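PDB 4QO6: adenylate cyclase-like protein from Chlamydia trachomatis, which is a structural component of the inner membrane ring of the type III secretion system, represented here by the periplasmic region of the longer membrane protein. Local coordinates for residues N67-D71 with E72-Q76; Q94-E97 with P98-V102; Q184-Q187 with D188-G191; L201-E205 with E206-D210. All coordinates share one frame; numbering follows the deposited sequence.

Contact 1: N67-D71 with E72-Q76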
ATOM      1  N   ASN A  67       0.589 -27.136 -11.189  1.00 28.63           N
ATOM      2  CA  ASN A  67       0.088 -26.600  -9.911  1.00 27.13           C
ATOM      3  C   ASN A  67       0.599 -25.166  -9.646  1.00 25.20           C
ATOM      4  O   ASN A  67       0.960 -24.753  -8.531  1.00 24.92           O
ATOM      5  CB  ASN A  67       0.501 -27.542  -8.820  1.00 27.46           C
ATOM      6  CG  ASN A  67      -0.047 -28.931  -9.038  1.00 32.95           C
ATOM      7  OD1 ASN A  67      -1.151 -29.239  -8.579  1.00 41.96           O
ATOM      8  ND2 ASN A  67       0.713 -29.790  -9.697  1.00 30.12           N
ATOM      9  N   VAL A  68       0.664 -24.404 -10.711  1.00 23.42           N
ATOM     10  CA  VAL A  68       1.210 -23.080 -10.638  1.00 24.54           C
ATOM     11  C   VAL A  68       0.044 -22.109 -10.400  1.00 20.83           C
ATOM     12  O   VAL A  68      -0.934 -22.155 -11.103  1.00 21.43           O
ATOM     13  CB  VAL A  68       1.917 -22.729 -11.961  1.00 25.15           C
ATOM     14  CG1 VAL A  68       2.403 -21.291 -11.931  1.00 25.97           C
ATOM     15  CG2 VAL A  68       3.085 -23.649 -12.203  1.00 25.97           C
ATOM     16  N   ILE A  69       0.187 -21.255  -9.424  1.00 20.49           N
ATOM     17  CA  ILE A  69      -0.747 -20.187  -9.078  1.00 21.83           C
ATOM     18  C   ILE A  69      -0.640 -18.961 -10.013  1.00 23.16           C
ATOM     19  O   ILE A  69       0.458 -18.405 -10.246  1.00 22.38           O
ATOM     20  CB  ILE A  69      -0.443 -19.705  -7.646  1.00 23.51           C
ATOM     21  CG1 ILE A  69      -0.474 -20.885  -6.617  1.00 24.50           C
ATOM     22  CG2 ILE A  69      -1.363 -18.594  -7.237  1.00 22.65           C
ATOM     23  CD1 ILE A  69      -1.681 -21.808  -6.758  1.00 26.20           C
ATOM     24  N   ASP A  70      -1.785 -18.539 -10.535  1.00 20.93           N
ATOM     25  CA  ASP A  70      -1.930 -17.286 -11.251  1.00 21.22           C
ATOM     26  C   ASP A  70      -2.184 -16.171 -10.200  1.00 20.09           C
ATOM     27  O   ASP A  70      -3.264 -16.026  -9.627  1.00 20.34           O
ATOM     28  CB  ASP A  70      -3.082 -17.445 -12.235  1.00 21.33           C
ATOM     29  CG  ASP A  70      -3.524 -16.131 -12.880  1.00 22.42           C
ATOM     30  OD1 ASP A  70      -3.026 -15.079 -12.467  1.00 22.84           O
ATOM     31  OD2 ASP A  70      -4.361 -16.179 -13.831  1.00 24.20           O
ATOM     32  N   ASP A  71      -1.162 -15.422  -9.874  1.00 19.82           N
ATOM     33  CA  ASP A  71      -1.276 -14.441  -8.804  1.00 20.31           C
ATOM     34  C   ASP A  71      -2.347 -13.385  -9.090  1.00 23.01           C
ATOM     35  O   ASP A  71      -2.984 -12.891  -8.146  1.00 22.09           O
ATOM     36  CB  ASP A  71       0.062 -13.794  -8.520  1.00 20.11           C
ATOM     37  CG  ASP A  71       1.042 -14.725  -7.826  1.00 20.23           C
ATOM     38  OD1 ASP A  71       0.647 -15.788  -7.313  1.00 21.98           O
ATOM     39  OD2 ASP A  71       2.232 -14.377  -7.741  1.00 20.14           O
ATOM     40  N   GLU A  72      -2.579 -13.069 -10.371  1.00 20.55           N
ATOM     41  CA  GLU A  72      -3.596 -12.052 -10.751  1.00 20.70           C
ATOM     42  C   GLU A  72      -5.022 -12.471 -10.354  1.00 21.20           C
ATOM     43  O   GLU A  72      -5.789 -11.651  -9.891  1.00 20.86           O
ATOM     44  CB  GLU A  72      -3.531 -11.774 -12.263  1.00 20.24           C
ATOM     45  CG  GLU A  72      -4.262 -10.574 -12.768  1.00 20.09           C
ATOM     46  CD  GLU A  72      -4.235 -10.446 -14.315  1.00 20.96           C
ATOM     47  OE1 GLU A  72      -4.761 -11.331 -15.106  1.00 19.18           O
ATOM     48  OE2 GLU A  72      -3.658  -9.427 -14.729  1.00 19.21           O
ATOM     49  N   ALA A  73      -5.369 -13.727 -10.595  1.00 20.03           N
ATOM     50  CA  ALA A  73      -6.659 -14.294 -10.207  1.00 20.04           C
ATOM     51  C   ALA A  73      -6.759 -14.189  -8.705  1.00 17.97           C
ATOM     52  O   ALA A  73      -7.783 -13.845  -8.206  1.00 17.83           O
ATOM     53  CB  ALA A  73      -6.797 -15.770 -10.637  1.00 19.02           C
ATOM     54  N   VAL A  74      -5.666 -14.476  -8.005  1.00 17.27           N
ATOM     55  CA  VAL A  74      -5.606 -14.365  -6.535  1.00 15.13           C
ATOM     56  C   VAL A  74      -5.890 -13.003  -5.962  1.00 14.97           C
ATOM     57  O   VAL A  74      -6.848 -12.864  -5.174  1.00 13.07           O
ATOM     58  CB  VAL A  74      -4.323 -14.908  -5.938  1.00 15.54           C
ATOM     59  CG1 VAL A  74      -4.346 -14.747  -4.429  1.00 16.55           C
ATOM     60  CG2 VAL A  74      -4.124 -16.412  -6.304  1.00 15.94           C
ATOM     61  N   TRP A  75      -5.166 -11.971  -6.368  1.00 15.83           N
ATOM     62  CA  TRP A  75      -5.485 -10.646  -5.814  1.00 16.99           C
ATOM     63  C   TRP A  75      -6.739 -10.028  -6.360  1.00 19.22           C
ATOM     64  O   TRP A  75      -7.361  -9.224  -5.656  1.00 18.99           O
ATOM     65  CB  TRP A  75      -4.288  -9.652  -5.807  1.00 18.25           C
ATOM     66  CG  TRP A  75      -3.655  -9.342  -7.102  1.00 17.74           C
ATOM     67  CD1 TRP A  75      -2.505  -9.875  -7.581  1.00 17.58           C
ATOM     68  CD2 TRP A  75      -4.111  -8.390  -8.081  1.00 18.33           C
ATOM     69  NE1 TRP A  75      -2.222  -9.352  -8.843  1.00 18.60           N
ATOM     70  CE2 TRP A  75      -3.194  -8.433  -9.170  1.00 19.11           C
ATOM     71  CE3 TRP A  75      -5.217  -7.560  -8.174  1.00 18.37           C
ATOM     72  CZ2 TRP A  75      -3.349  -7.626 -10.340  1.00 19.33           C
ATOM     73  CZ3 TRP A  75      -5.389  -6.745  -9.364  1.00 19.93           C
ATOM     74  CH2 TRP A  75      -4.419  -6.782 -10.410  1.00 18.78           C
ATOM     75  N   GLN A  76      -7.126 -10.337  -7.619  1.00 19.43           N
ATOM     76  CA  GLN A  76      -8.396  -9.817  -8.126  1.00 19.50           C
ATOM     77  C   GLN A  76      -9.606 -10.401  -7.304  1.00 19.47           C
ATOM     78  O   GLN A  76     -10.561  -9.697  -7.019  1.00 17.42           O
ATOM     79  CB  GLN A  76      -8.576 -10.153  -9.598  1.00 19.91           C
ATOM     80  CG  GLN A  76      -7.796  -9.213 -10.514  1.00 20.87           C
ATOM     81  CD  GLN A  76      -7.918  -9.621 -11.975  1.00 24.45           C
ATOM     82  OE1 GLN A  76      -8.239 -10.788 -12.285  1.00 27.05           O
ATOM     83  NE2 GLN A  76      -7.588  -8.680 -12.894  1.00 24.81           N
TER
HETATM   84  O   HOH W   1      -4.538 -13.854 -15.320  1.00 20.35           O

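Contact 2: Q94-E97 with P98-V102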
ATOM      1  N   GLN A  94      -2.539  -6.104  -4.419  1.00 24.79           N
ATOM      2  CA  GLN A  94      -1.753  -6.179  -5.639  1.00 30.58           C
ATOM      3  C   GLN A  94      -0.599  -7.155  -5.381  1.00 25.60           C
ATOM      4  O   GLN A  94      -0.470  -7.707  -4.297  1.00 21.92           O
ATOM      5  CB  GLN A  94      -1.173  -4.796  -6.060  1.00 31.93           C
ATOM      6  CG  GLN A  94      -2.204  -3.702  -6.365  1.00 44.18           C
ATOM      7  CD  GLN A  94      -3.180  -3.963  -7.558  1.00 49.30           C
ATOM      8  OE1 GLN A  94      -2.741  -4.238  -8.699  1.00 60.19           O
ATOM      9  NE2 GLN A  94      -4.521  -3.809  -7.304  1.00 44.07           N
ATOM     10  N   SER A  95       0.195  -7.358  -6.419  1.00 22.56           N
ATOM     11  CA  SER A  95       1.366  -8.171  -6.396  1.00 23.90           C
ATOM     12  C   SER A  95       2.419  -7.556  -7.314  1.00 26.57           C
ATOM     13  O   SER A  95       2.229  -7.598  -8.528  1.00 24.30           O
ATOM     14  CB  SER A  95       1.067  -9.535  -6.971  1.00 22.51           C
ATOM     15  OG  SER A  95       2.303 -10.255  -7.041  1.00 22.64           O
ATOM     16  N   PRO A  96       3.526  -7.020  -6.747  1.00 26.28           N
ATOM     17  CA  PRO A  96       4.526  -6.402  -7.615  1.00 27.81           C
ATOM     18  C   PRO A  96       5.457  -7.477  -8.215  1.00 30.49           C
ATOM     19  O   PRO A  96       6.212  -7.222  -9.123  1.00 28.96           O
ATOM     20  CB  PRO A  96       5.283  -5.489  -6.665  1.00 25.83           C
ATOM     21  CG  PRO A  96       5.183  -6.209  -5.366  1.00 27.29           C
ATOM     22  CD  PRO A  96       3.786  -6.733  -5.329  1.00 26.32           C
ATOM     23  N   GLU A  97       5.399  -8.688  -7.705  1.00 31.44           N
ATOM     24  CA  GLU A  97       6.071  -9.778  -8.398  1.00 31.21           C
ATOM     25  C   GLU A  97       5.613 -11.150  -7.933  1.00 27.88           C
ATOM     26  O   GLU A  97       5.045 -11.277  -6.854  1.00 27.33           O
ATOM     27  CB  GLU A  97       7.574  -9.652  -8.296  1.00 33.27           C
ATOM     28  CG  GLU A  97       8.103  -9.275  -6.941  1.00 38.19           C
ATOM     29  CD  GLU A  97       9.531  -9.695  -6.777  1.00 44.00           C
ATOM     30  OE1 GLU A  97       9.893 -10.729  -7.369  1.00 53.43           O
ATOM     31  OE2 GLU A  97      10.294  -9.004  -6.071  1.00 50.03           O
ATOM     32  N   PRO A  98       5.861 -12.170  -8.768  1.00 27.99           N
ATOM     33  CA  PRO A  98       5.419 -13.523  -8.500  1.00 25.10           C
ATOM     34  C   PRO A  98       5.706 -13.902  -7.036  1.00 22.64           C
ATOM     35  O   PRO A  98       6.799 -13.696  -6.545  1.00 22.17           O
ATOM     36  CB  PRO A  98       6.244 -14.345  -9.495  1.00 27.00           C
ATOM     37  CG  PRO A  98       6.327 -13.404 -10.704  1.00 26.69           C
ATOM     38  CD  PRO A  98       6.542 -12.057 -10.094  1.00 26.51           C
ATOM     39  N   GLY A  99       4.675 -14.345  -6.316  1.00 20.10           N
ATOM     40  CA  GLY A  99       4.860 -14.765  -4.960  1.00 19.02           C
ATOM     41  C   GLY A  99       4.940 -13.667  -3.914  1.00 19.72           C
ATOM     42  O   GLY A  99       5.115 -13.991  -2.759  1.00 21.96           O
ATOM     43  N   ILE A 100       4.755 -12.407  -4.272  1.00 19.99           N
ATOM     44  CA  ILE A 100       4.725 -11.316  -3.282  1.00 23.19           C
ATOM     45  C   ILE A 100       3.385 -10.600  -3.426  1.00 21.45           C
ATOM     46  O   ILE A 100       3.078 -10.103  -4.529  1.00 16.62           O
ATOM     47  CB  ILE A 100       5.802 -10.218  -3.515  1.00 28.17           C
ATOM     48  CG1 ILE A 100       7.238 -10.764  -3.624  1.00 32.87           C
ATOM     49  CG2 ILE A 100       5.773  -9.208  -2.390  1.00 30.20           C
ATOM     50  CD1 ILE A 100       7.734 -11.521  -2.413  1.00 31.62           C
ATOM     51  N   PHE A 101       2.610 -10.547  -2.321  1.00 18.89           N
ATOM     52  CA  PHE A 101       1.342  -9.810  -2.281  1.00 17.52           C
ATOM     53  C   PHE A 101       1.460  -8.598  -1.328  1.00 20.50           C
ATOM     54  O   PHE A 101       2.066  -8.702  -0.253  1.00 20.65           O
ATOM     55  CB  PHE A 101       0.174 -10.714  -1.834  1.00 16.21           C
ATOM     56  CG  PHE A 101      -0.103 -11.835  -2.796  1.00 15.31           C
ATOM     57  CD1 PHE A 101      -0.843 -11.615  -3.939  1.00 15.13           C
ATOM     58  CD2 PHE A 101       0.470 -13.036  -2.628  1.00 13.80           C
ATOM     59  CE1 PHE A 101      -1.060 -12.603  -4.848  1.00 14.32           C
ATOM     60  CE2 PHE A 101       0.221 -14.046  -3.507  1.00 13.99           C
ATOM     61  CZ  PHE A 101      -0.527 -13.822  -4.620  1.00 14.22           C
ATOM     62  N   VAL A 102       0.845  -7.474  -1.736  1.00 19.82           N
ATOM     63  CA  VAL A 102       0.909  -6.205  -1.036  1.00 21.06           C
ATOM     64  C   VAL A 102      -0.511  -5.697  -0.827  1.00 21.02           C
ATOM     65  O   VAL A 102      -1.284  -5.630  -1.777  1.00 18.41           O
ATOM     66  CB  VAL A 102       1.667  -5.151  -1.855  1.00 22.04           C
ATOM     67  CG1 VAL A 102       1.660  -3.805  -1.134  1.00 22.76           C
ATOM     68  CG2 VAL A 102       3.114  -5.595  -2.099  1.00 23.92           C
TER
HETATM   69  O   HOH W   2       9.274 -13.271  -7.426  1.00 30.01           O

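Contact 3: Q184-Q187 with D188-G191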
ATOM      1  N   GLN A 184       5.574  22.374   4.977  1.00 53.24           N
ATOM      2  CA  GLN A 184       6.345  21.597   3.990  1.00 58.15           C
ATOM      3  C   GLN A 184       6.722  20.225   4.537  1.00 57.17           C
ATOM      4  O   GLN A 184       6.545  19.206   3.878  1.00 56.76           O
ATOM      5  CB  GLN A 184       7.625  22.335   3.585  1.00 63.61           C
ATOM      6  CG  GLN A 184       7.394  23.423   2.561  1.00 70.68           C
ATOM      7  CD  GLN A 184       6.651  22.892   1.352  1.00 80.06           C
ATOM      8  OE1 GLN A 184       6.990  21.827   0.819  1.00 85.76           O
ATOM      9  NE2 GLN A 184       5.618  23.613   0.923  1.00 80.00           N
ATOM     10  N   GLU A 185       7.220  20.220   5.762  1.00 56.79           N
ATOM     11  CA  GLU A 185       7.712  19.015   6.407  1.00 57.84           C
ATOM     12  C   GLU A 185       6.593  18.010   6.730  1.00 57.67           C
ATOM     13  O   GLU A 185       6.814  16.798   6.639  1.00 59.31           O
ATOM     14  CB  GLU A 185       8.509  19.395   7.673  1.00 59.42           C
ATOM     15  CG  GLU A 185       9.757  20.234   7.375  1.00 64.50           C
ATOM     16  CD  GLU A 185      10.421  20.845   8.613  1.00 68.63           C
ATOM     17  OE1 GLU A 185       9.953  20.627   9.760  1.00 60.69           O
ATOM     18  OE2 GLU A 185      11.435  21.559   8.423  1.00 76.31           O
ATOM     19  N   LEU A 186       5.403  18.499   7.090  1.00 50.66           N
ATOM     20  CA  LEU A 186       4.236  17.629   7.279  1.00 48.15           C
ATOM     21  C   LEU A 186       3.838  16.913   5.969  1.00 50.00           C
ATOM     22  O   LEU A 186       3.354  15.775   6.005  1.00 49.76           O
ATOM     23  CB  LEU A 186       3.023  18.413   7.807  1.00 45.87           C
ATOM     24  CG  LEU A 186       3.134  19.131   9.162  1.00 46.59           C
ATOM     25  CD1 LEU A 186       1.843  19.832   9.552  1.00 45.90           C
ATOM     26  CD2 LEU A 186       3.542  18.176  10.261  1.00 45.58           C
ATOM     27  N   GLN A 187       4.028  17.573   4.827  1.00 48.01           N
ATOM     28  CA  GLN A 187       3.798  16.936   3.529  1.00 52.09           C
ATOM     29  C   GLN A 187       4.699  15.722   3.270  1.00 51.80           C
ATOM     30  O   GLN A 187       4.332  14.838   2.515  1.00 56.03           O
ATOM     31  CB  GLN A 187       4.010  17.928   2.387  1.00 57.58           C
ATOM     32  CG  GLN A 187       3.038  19.086   2.347  1.00 62.03           C
ATOM     33  CD  GLN A 187       3.000  19.761   0.985  1.00 70.99           C
ATOM     34  OE1 GLN A 187       3.915  19.604   0.172  1.00 71.29           O
ATOM     35  NE2 GLN A 187       1.934  20.514   0.728  1.00 71.25           N
ATOM     36  N   ASP A 188       5.879  15.697   3.877  1.00 56.97           N
ATOM     37  CA  ASP A 188       6.854  14.652   3.645  1.00 59.88           C
ATOM     38  C   ASP A 188       6.807  13.594   4.755  1.00 60.77           C
ATOM     39  O   ASP A 188       7.833  13.221   5.286  1.00 72.22           O
ATOM     40  CB  ASP A 188       8.252  15.293   3.489  1.00 59.16           C
ATOM     41  CG  ASP A 188       8.349  16.159   2.221  1.00 62.85           C
ATOM     42  OD1 ASP A 188       8.180  15.592   1.127  1.00 64.66           O
ATOM     43  OD2 ASP A 188       8.569  17.394   2.289  1.00 61.83           O
ATOM     44  N   ILE A 189       5.612  13.092   5.058  1.00 61.10           N
ATOM     45  CA  ILE A 189       5.380  12.074   6.101  1.00 56.51           C
ATOM     46  C   ILE A 189       4.512  10.908   5.604  1.00 57.51           C
ATOM     47  O   ILE A 189       3.523  11.121   4.922  1.00 58.51           O
ATOM     48  CB  ILE A 189       4.620  12.695   7.291  1.00 53.25           C
ATOM     49  CG1 ILE A 189       5.574  13.498   8.169  1.00 56.69           C
ATOM     50  CG2 ILE A 189       3.883  11.641   8.122  1.00 48.03           C
ATOM     51  CD1 ILE A 189       4.888  14.139   9.362  1.00 58.29           C
ATOM     52  N   ALA A 190       4.880   9.688   5.990  1.00 58.36           N
ATOM     53  CA  ALA A 190       4.023   8.494   5.909  1.00 59.59           C
ATOM     54  C   ALA A 190       3.092   8.473   4.706  1.00 54.50           C
ATOM     55  O   ALA A 190       3.553   8.597   3.569  1.00 56.52           O
ATOM     56  CB  ALA A 190       3.248   8.303   7.221  1.00 64.75           C
ATOM     57  N   GLY A 191       1.794   8.302   4.938  1.00 50.03           N
ATOM     58  CA  GLY A 191       0.829   8.248   3.838  1.00 48.90           C
ATOM     59  C   GLY A 191       0.045   9.536   3.625  1.00 48.12           C
ATOM     60  O   GLY A 191      -1.174   9.496   3.523  1.00 47.52           O
TER
HETATM   61  O   HOH W   3       4.406  11.563   2.412  1.00 47.79           O

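Contact 4: L201-E205 with E206-D210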
ATOM      1  N   LEU A 201      -3.930  33.684  10.018  1.00 37.72           N
ATOM      2  CA  LEU A 201      -2.761  34.451  10.363  1.00 37.69           C
ATOM      3  C   LEU A 201      -3.165  35.733  11.152  1.00 39.80           C
ATOM      4  O   LEU A 201      -3.712  36.685  10.586  1.00 38.73           O
ATOM      5  CB  LEU A 201      -2.037  34.786   9.059  1.00 39.62           C
ATOM      6  CG  LEU A 201      -0.685  35.479   9.163  1.00 45.74           C
ATOM      7  CD1 LEU A 201       0.231  34.654  10.057  1.00 49.79           C
ATOM      8  CD2 LEU A 201      -0.074  35.670   7.783  1.00 47.28           C
ATOM      9  N   LEU A 202      -2.922  35.760  12.461  1.00 38.27           N
ATOM     10  CA  LEU A 202      -3.326  36.922  13.262  1.00 37.96           C
ATOM     11  C   LEU A 202      -2.375  38.067  13.082  1.00 38.80           C
ATOM     12  O   LEU A 202      -1.181  37.890  13.199  1.00 44.70           O
ATOM     13  CB  LEU A 202      -3.379  36.590  14.741  1.00 37.73           C
ATOM     14  CG  LEU A 202      -4.455  35.587  15.062  1.00 39.53           C
ATOM     15  CD1 LEU A 202      -4.338  35.191  16.522  1.00 48.10           C
ATOM     16  CD2 LEU A 202      -5.827  36.131  14.751  1.00 40.00           C
ATOM     17  N   PRO A 203      -2.895  39.266  12.814  1.00 43.78           N
ATOM     18  CA  PRO A 203      -2.007  40.420  12.940  1.00 42.51           C
ATOM     19  C   PRO A 203      -1.950  40.844  14.412  1.00 38.09           C
ATOM     20  O   PRO A 203      -2.840  40.514  15.210  1.00 32.02           O
ATOM     21  CB  PRO A 203      -2.715  41.477  12.116  1.00 44.80           C
ATOM     22  CG  PRO A 203      -4.173  41.178  12.413  1.00 48.33           C
ATOM     23  CD  PRO A 203      -4.300  39.694  12.689  1.00 44.46           C
ATOM     24  N   ALA A 204      -0.893  41.570  14.745  1.00 39.67           N
ATOM     25  CA  ALA A 204      -0.747  42.236  16.029  1.00 34.96           C
ATOM     26  C   ALA A 204      -1.994  43.058  16.353  1.00 35.85           C
ATOM     27  O   ALA A 204      -2.466  43.824  15.512  1.00 36.34           O
ATOM     28  CB  ALA A 204       0.497  43.119  15.984  1.00 36.25           C
ATOM     29  N   GLU A 205      -2.570  42.840  17.538  1.00 33.78           N
ATOM     30  CA  GLU A 205      -3.793  43.522  17.933  1.00 34.13           C
ATOM     31  C   GLU A 205      -3.563  45.044  17.946  1.00 36.03           C
ATOM     32  O   GLU A 205      -4.463  45.812  17.569  1.00 32.37           O
ATOM     33  CB  GLU A 205      -4.290  43.078  19.328  1.00 33.71           C
ATOM     34  CG  GLU A 205      -5.672  43.618  19.662  1.00 33.72           C
ATOM     35  CD  GLU A 205      -6.043  43.626  21.141  1.00 32.89           C
ATOM     36  OE1 GLU A 205      -5.188  43.413  21.998  1.00 27.96           O
ATOM     37  OE2 GLU A 205      -7.221  43.879  21.457  1.00 32.65           O
ATOM     38  N   GLU A 206      -2.384  45.459  18.409  1.00 37.50           N
ATOM     39  CA  GLU A 206      -1.980  46.885  18.425  1.00 44.84           C
ATOM     40  C   GLU A 206      -1.967  47.501  17.011  1.00 45.01           C
ATOM     41  O   GLU A 206      -2.376  48.654  16.828  1.00 41.04           O
ATOM     42  CB  GLU A 206      -0.628  47.076  19.156  1.00 48.20           C
ATOM     43  CG  GLU A 206      -0.770  46.991  20.685  1.00 52.54           C
ATOM     44  CD  GLU A 206       0.553  46.891  21.462  1.00 61.31           C
ATOM     45  OE1 GLU A 206       0.668  45.992  22.359  1.00 57.16           O
ATOM     46  OE2 GLU A 206       1.462  47.733  21.207  1.00 65.02           O
ATOM     47  N   GLY A 207      -1.558  46.709  16.019  1.00 45.96           N
ATOM     48  CA  GLY A 207      -1.629  47.125  14.615  1.00 45.07           C
ATOM     49  C   GLY A 207      -3.060  47.250  14.108  1.00 43.34           C
ATOM     50  O   GLY A 207      -3.328  48.073  13.278  1.00 44.75           O
ATOM     51  N   VAL A 208      -3.983  46.429  14.597  1.00 44.48           N
ATOM     52  CA  VAL A 208      -5.384  46.514  14.152  1.00 44.73           C
ATOM     53  C   VAL A 208      -6.047  47.728  14.788  1.00 46.14           C
ATOM     54  O   VAL A 208      -6.691  48.505  14.097  1.00 45.48           O
ATOM     55  CB  VAL A 208      -6.211  45.250  14.516  1.00 45.19           C
ATOM     56  CG1 VAL A 208      -7.695  45.457  14.223  1.00 43.85           C
ATOM     57  CG2 VAL A 208      -5.692  44.023  13.770  1.00 43.75           C
ATOM     58  N   ILE A 209      -5.913  47.853  16.110  1.00 45.14           N
ATOM     59  CA  ILE A 209      -6.382  49.015  16.845  1.00 47.03           C
ATOM     60  C   ILE A 209      -5.999  50.318  16.157  1.00 51.39           C
ATOM     61  O   ILE A 209      -6.825  51.226  16.088  1.00 49.79           O
ATOM     62  CB  ILE A 209      -5.852  49.016  18.284  1.00 49.73           C
ATOM     63  CG1 ILE A 209      -6.706  48.074  19.122  1.00 47.30           C
ATOM     64  CG2 ILE A 209      -5.884  50.427  18.894  1.00 53.02           C
ATOM     65  CD1 ILE A 209      -6.038  47.668  20.424  1.00 49.98           C
ATOM     66  N   ASP A 210      -4.779  50.358  15.625  1.00 52.98           N
ATOM     67  CA  ASP A 210      -4.196  51.515  14.924  1.00 60.94           C
ATOM     68  C   ASP A 210      -4.726  51.849  13.518  1.00 65.61           C
ATOM     69  O   ASP A 210      -4.770  53.020  13.120  1.00 72.34           O
ATOM     70  CB  ASP A 210      -2.699  51.289  14.774  1.00 64.79           C
ATOM     71  CG  ASP A 210      -1.942  52.571  14.636  1.00 71.94           C
ATOM     72  OD1 ASP A 210      -1.757  53.235  15.684  1.00 76.05           O
ATOM     73  OD2 ASP A 210      -1.545  52.909  13.493  1.00 70.25           O
TER

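Contact 1: N67-D71 with E72-Q76
D70 is the N-cap of helix 71-83, and its carboxylate reaches forward to the N-H groups of E72 and A73. D70 OD1 accepts a weak, bent bond from E72 N at 2.9 Å. A73 N makes a second weak bond to D70 OD1, at 3.3 Å, and this one is straighter. CG of D70 stands anti to the backbone N (chi1 169°), which swings the carboxylate to the helix start. One oxygen thus caps two N-H groups, each weakly. The other oxygen, OD2, receives a water that also donates to E72 OE1 and so separates two probably negative carboxylates.

D71 O accepts from W75 N at 3.0 Å in a nearly straight bond. D71 O also lies obliquely to the indole, 3.1 Å from W75 CD1. W75 CG sits between its backbone N and carbonyl carbon (chi1 58°), which brings the ring back beside the helix start. E72 O lies 4.0 Å above the W75 ring plane, over its centre. The D71 carboxylate faces elsewhere: OD1 is bonded to H41 and OD2 to the backbone N of G99.

V74 N closes the first turn on D70 O at 3.3 Å. Methyl CG2 of V74 meets CG2 of I69 at 3.6 Å.

The contact is the corner where strand 63-70 becomes helix 71-83, with 47° between the short segment directions. V74 and W75 lean on F101 of strand 100-107, and W75 also touches strand 92-95.

Contact 2: Q94-E97 with P98-V102
S95 OG donates to I100 O at 2.6 Å, a short side-chain bond to the facing backbone. The hydroxyl stands anti to the S95 backbone N (chi1 174°), which carries it across the gap. F101 CD1 lies 4.1 Å from S95 CB, which sits obliquely to the ring, and that buried ring meets F124 edge-to-face. On one side of S95, Q94 and V102 form an antiparallel hydrogen-bonded pair. Q94 N reaches V102 O at 3.0 Å, and V102 N returns to Q94 O at 2.9 Å; both bonds are nearly straight. Packing is tightest next to this pair. P96 CD presses on V102 CG2 at 3.5 Å, and the two side chains cross at about a right angle.

This is a beta hairpin of the periplasmic PD2 domain, joining strand 92-95 to strand 100-107. A type II turn runs from E97 to I100 and is closed by I100 N to E97 O at 2.8 Å. G99 takes the positive phi of its third position.

The turn end is looser. E97 and I100 lie side by side, with E97 CG 3.7 Å from I100 CG1. Beyond them a water donates to both E97 OE1, at 2.6 Å, and P98 O.

Contact 3: Q184-Q187 with D188-G191
D188 N donates to E185 O at 3.1 Å. It is a bent bond, with an N-H...O angle of 142°. The donor sits well above the carbonyl plane of E185, away from the lone pairs. The bond spans three residues, as in a tight last turn. Within the helix, Q187 N to Q184 O spans three residues as well, and that bond is weak.

The carboxylate of D188 is a second polar feature, but not a bonded one. D188 OD2 comes 3.1 Å from Q184 O. Both atoms are acceptors, so this closeness is probably unfavourable. CG lies beside the D188 backbone N and anti to its carbonyl carbon (chi1 -66°), and this rotation turns the carboxylate back over the last turn.

One water lies at the turn. It is 2.7 Å from I189 O and 3.3 Å from Q187 O, and is placed to donate to either. Other acceptors nearby compete for its two protons, so not every bond can form at once.

I189 packs against the carbonyls of the last turn. I189 CB is 3.6 Å from L186 O, and I189 CG1 lies equally far, 3.8 Å, from E185 O and L186 O. The apolar contact is I189 CD1 to L186 CD2 at 4.3 Å, a loose touch. Both side chains also meet H147 of helix 137-150, and L186 further packs on L144 and L148.

In the BON domain, helix 176-187 connects the neighbouring parallel strands 164-172 and 194-202. This is a beta-alpha-beta crossover, and here its helix gives way to the loop into 194-202.

Contact 4: L201-E205 with E206-D210
E205 and I209 are joined through the backbone: I209 N donates to E205 O at 2.9 Å. The bond is almost straight, at 174°, and is a regular helical one. E205 O also takes a weak, bent bond from V208 N at 3.1 Å. V208 N has a further acceptor in A204 O at 3.2 Å. The N-H of V208 is therefore shared between two carbonyls. A204 is the N-cap residue, and its contribution to the helix start comes from the backbone.

Apolar contacts flank these bonds. P203 CG meets V208 CG2 at 3.5 Å, tighter than usual for two carbons. CG2 lies beside the V208 backbone N (chi1 172° for CG1), which turns it back to the proline ring. On another side of the helix, I209 CD1 lies 4.1 Å from E205 CG, where I209 and the extended glutamate cross obliquely. I209 CG1 packs against the backbone carbonyl, 3.5 Å from E205 O.

All of this is at the surface. Strand 194-202 ends at L202, which pairs by its backbone with I171 of strand 164-172. P203 and A204 then lead from strand 194-202 into helix 205-214.

Overall arrangement
The four contacts follow one another along an elongated chain. Contacts 1 and 2 touch, with centres 10 Å apart. The link between them is D71 OD2 to G99 N at 2.8 Å, a probable hydrogen bond from the start of helix 71-83 to the hairpin turn. W75 of contact 1 and Q94 of contact 2 also pack together, and both are near a bound PEG that probably came from the crystallisation liquor. Contact 3 stands apart, about 13 Å from contact 2 between nearest atoms. Contact 4 is about 14 Å beyond contact 3 by the same measure. The centres of contacts 1 and 4 are 65 Å apart.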